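Local coordinates for flagellar biosynthetic protein FlhB (Shewanella putrefaciens CN-32, PDB 6Z0W), which probably serves flagellar type III protein export and formation of the basal-body rod, and is represented here by its cytoplasmic domain, at residues A28-V33 / F40-G45. Sequence-based numbering, arbitrary orientation.
Sequences AVKYDV and FVIAKG
Phe40 lays its ring alongside the aliphatic chain of Lys30, its partner in an antiparallel hydrogen-bonded pair, the last pair before the loop that joins the two strands of this beta hairpin. Lys30 N reaches Phe40 O at 2.8 Å, and Phe40 N returns an equally short bond to Lys30 O. With chi1 at 42°, CG of Phe40 sits between its own backbone N and carbonyl carbon, which folds the ring back over the opposing strand: Lys30 CB makes an off-centre CH-pi contact 4.2 Å from the ring centroid, and Lys30 O lies above the same ring, offset toward the rim. Asp32 CB meets the ring edge, 3.7 Å from Phe40 CZ. Beyond the ring, the lysine chain carries NZ to Asn14 O.

Toward the other end, the register slips by one residue in a beta bulge. Ala28 consequently bonds to two successive residues, its O accepting from Ile42 N (2.9 Å) and its N donating to Ala43 O (2.8 Å). Ile42, where the strand turns its corner, brings CG2 to 4.0 Å from Lys30 CB, while Ala28 CB packs on Ala43 CB at 3.9 Å.

Strand 40-46 is the outermost on this side of the mixed sheet. Strand 25-30 runs between it and strand 17-20, where Ala28 touches Ile18 and Val29 touches Val17; on the face bearing Val29 and Val41, Val29 also packs against Val92 of helix 89-100.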
ATOM      1  N   ALA A  28      -1.329  -3.851   1.290  1.00 32.97           N
ATOM      2  CA  ALA A  28      -2.170  -4.311   0.192  1.00 30.97           C
ATOM      3  C   ALA A  28      -3.389  -3.392   0.109  1.00 30.15           C
ATOM      4  O   ALA A  28      -4.216  -3.340   1.042  1.00 30.22           O
ATOM      5  CB  ALA A  28      -2.580  -5.780   0.391  1.00 29.63           C
ATOM      6  N   VAL A  29      -3.507  -2.675  -1.010  1.00 30.49           N
ATOM      7  CA  VAL A  29      -4.517  -1.636  -1.190  1.00 29.03           C
ATOM      8  C   VAL A  29      -5.591  -2.122  -2.163  1.00 29.58           C
ATOM      9  O   VAL A  29      -5.282  -2.731  -3.196  1.00 27.36           O
ATOM     10  CB  VAL A  29      -3.859  -0.327  -1.679  1.00 30.21           C
ATOM     11  CG1 VAL A  29      -4.917   0.791  -1.926  1.00 31.34           C
ATOM     12  CG2 VAL A  29      -2.804   0.139  -0.678  1.00 27.35           C
ATOM     13  N   LYS A  30      -6.856  -1.822  -1.848  1.00 32.52           N
ATOM     14  CA  LYS A  30      -7.973  -2.129  -2.736  1.00 32.67           C
ATOM     15  C   LYS A  30      -8.817  -0.883  -2.979  1.00 33.63           C
ATOM     16  O   LYS A  30      -9.022  -0.079  -2.068  1.00 33.44           O
ATOM     17  CB  LYS A  30      -8.873  -3.250  -2.158  1.00 32.93           C
ATOM     18  CG  LYS A  30      -9.954  -3.779  -3.127  1.00 33.22           C
ATOM     19  CD  LYS A  30     -10.607  -5.044  -2.543  1.00 33.26           C
ATOM     20  CE  LYS A  30     -11.584  -5.735  -3.522  1.00 35.58           C
ATOM     21  NZ  LYS A  30     -10.947  -6.008  -4.853  1.00 34.15           N
ATOM     22  N   TYR A  31      -9.289  -0.728  -4.215  1.00 35.22           N
ATOM     23  CA  TYR A  31     -10.257   0.301  -4.586  1.00 38.09           C
ATOM     24  C   TYR A  31     -11.532  -0.392  -5.036  1.00 37.79           C
ATOM     25  O   TYR A  31     -11.531  -1.104  -6.045  1.00 39.46           O
ATOM     26  CB  TYR A  31      -9.734   1.193  -5.708  1.00 37.24           C
ATOM     27  CG  TYR A  31     -10.705   2.285  -6.170  1.00 36.47           C
ATOM     28  CD1 TYR A  31     -11.015   3.357  -5.330  1.00 33.62           C
ATOM     29  CD2 TYR A  31     -11.298   2.244  -7.442  1.00 34.80           C
ATOM     30  CE1 TYR A  31     -11.878   4.355  -5.726  1.00 33.47           C
ATOM     31  CE2 TYR A  31     -12.181   3.263  -7.872  1.00 32.24           C
ATOM     32  CZ  TYR A  31     -12.471   4.306  -7.007  1.00 33.43           C
ATOM     33  OH  TYR A  31     -13.332   5.323  -7.382  1.00 32.63           O
ATOM     34  N   ASP A  32     -12.617  -0.178  -4.302  1.00 35.09           N
ATOM     35  CA  ASP A  32     -13.888  -0.833  -4.624  1.00 36.50           C
ATOM     36  C   ASP A  32     -14.954   0.207  -4.308  1.00 32.06           C
ATOM     37  O   ASP A  32     -15.409   0.313  -3.167  1.00 34.20           O
ATOM     38  CB  ASP A  32     -14.047  -2.132  -3.830  1.00 41.42           C
ATOM     39  CG  ASP A  32     -15.353  -2.872  -4.124  1.00 46.38           C
ATOM     40  OD1 ASP A  32     -16.129  -2.455  -5.014  1.00 47.26           O
ATOM     41  OD2 ASP A  32     -15.616  -3.879  -3.422  1.00 48.82           O
ATOM     42  N   VAL A  33     -15.315   0.999  -5.321  1.00 32.31           N
ATOM     43  CA  VAL A  33     -16.133   2.178  -5.082  1.00 31.99           C
ATOM     44  C   VAL A  33     -17.546   1.804  -4.634  1.00 35.80           C
ATOM     45  O   VAL A  33     -18.227   2.622  -3.995  1.00 38.10           O
ATOM     46  CB  VAL A  33     -16.117   3.084  -6.341  1.00 30.94           C
ATOM     47  CG1 VAL A  33     -17.086   2.588  -7.380  1.00 27.03           C
ATOM     48  CG2 VAL A  33     -16.402   4.549  -5.984  1.00 30.75           C
ATOM     49  N   PHE A  40      -8.874   1.377   0.314  1.00 30.24           N
ATOM     50  CA  PHE A  40      -8.739   0.886   1.671  1.00 32.18           C
ATOM     51  C   PHE A  40      -7.659  -0.189   1.749  1.00 33.13           C
ATOM     52  O   PHE A  40      -7.315  -0.843   0.760  1.00 31.57           O
ATOM     53  CB  PHE A  40     -10.065   0.330   2.227  1.00 36.12           C
ATOM     54  CG  PHE A  40     -10.860  -0.501   1.245  1.00 40.24           C
ATOM     55  CD1 PHE A  40     -10.812  -1.897   1.269  1.00 39.32           C
ATOM     56  CD2 PHE A  40     -11.696   0.120   0.321  1.00 41.33           C
ATOM     57  CE1 PHE A  40     -11.564  -2.644   0.355  1.00 41.23           C
ATOM     58  CE2 PHE A  40     -12.438  -0.613  -0.569  1.00 40.43           C
ATOM     59  CZ  PHE A  40     -12.381  -1.994  -0.555  1.00 40.69           C
ATOM     60  N   VAL A  41      -7.145  -0.386   2.961  1.00 34.88           N
ATOM     61  CA  VAL A  41      -6.085  -1.362   3.192  1.00 31.43           C
ATOM     62  C   VAL A  41      -6.741  -2.672   3.610  1.00 31.43           C
ATOM     63  O   VAL A  41      -7.523  -2.694   4.561  1.00 35.48           O
ATOM     64  CB  VAL A  41      -5.100  -0.855   4.260  1.00 32.12           C
ATOM     65  CG1 VAL A  41      -4.241  -1.977   4.792  1.00 29.12           C
ATOM     66  CG2 VAL A  41      -4.247   0.296   3.677  1.00 32.73           C
ATOM     67  N   ILE A  42      -6.434  -3.765   2.907  1.00 30.96           N
ATOM     68  CA  ILE A  42      -6.999  -5.071   3.257  1.00 30.50           C
ATOM     69  C   ILE A  42      -5.960  -6.021   3.828  1.00 32.79           C
ATOM     70  O   ILE A  42      -6.338  -7.076   4.373  1.00 33.46           O
ATOM     71  CB  ILE A  42      -7.709  -5.728   2.054  1.00 29.72           C
ATOM     72  CG1 ILE A  42      -6.707  -5.962   0.924  1.00 28.00           C
ATOM     73  CG2 ILE A  42      -8.804  -4.831   1.549  1.00 29.06           C
ATOM     74  CD1 ILE A  42      -7.344  -6.630  -0.274  1.00 29.20           C
ATOM     75  N   ALA A  43      -4.676  -5.674   3.754  1.00 33.29           N
ATOM     76  CA  ALA A  43      -3.627  -6.395   4.464  1.00 33.35           C
ATOM     77  C   ALA A  43      -2.442  -5.451   4.658  1.00 33.53           C
ATOM     78  O   ALA A  43      -2.205  -4.567   3.829  1.00 36.11           O
ATOM     79  CB  ALA A  43      -3.196  -7.656   3.699  1.00 33.92           C
ATOM     80  N   LYS A  44      -1.713  -5.633   5.758  1.00 33.74           N
ATOM     81  CA  LYS A  44      -0.502  -4.870   5.980  1.00 32.66           C
ATOM     82  C   LYS A  44       0.402  -5.636   6.936  1.00 35.20           C
ATOM     83  O   LYS A  44      -0.064  -6.427   7.751  1.00 36.14           O
ATOM     84  CB  LYS A  44      -0.805  -3.465   6.536  1.00 31.95           C
ATOM     85  CG  LYS A  44      -1.210  -3.382   8.012  1.00 36.07           C
ATOM     86  CD  LYS A  44      -1.276  -1.882   8.364  1.00 39.10           C
ATOM     87  CE  LYS A  44      -1.509  -1.545   9.822  1.00 37.85           C
ATOM     88  NZ  LYS A  44      -1.759  -0.064   9.963  1.00 36.14           N
ATOM     89  N   GLY A  45       1.701  -5.386   6.823  1.00 34.03           N
ATOM     90  CA  GLY A  45       2.665  -6.015   7.709  1.00 35.15           C
ATOM     91  C   GLY A  45       4.028  -5.406   7.504  1.00 35.88           C
ATOM     92  O   GLY A  45       4.291  -4.727   6.502  1.00 36.04           O
TER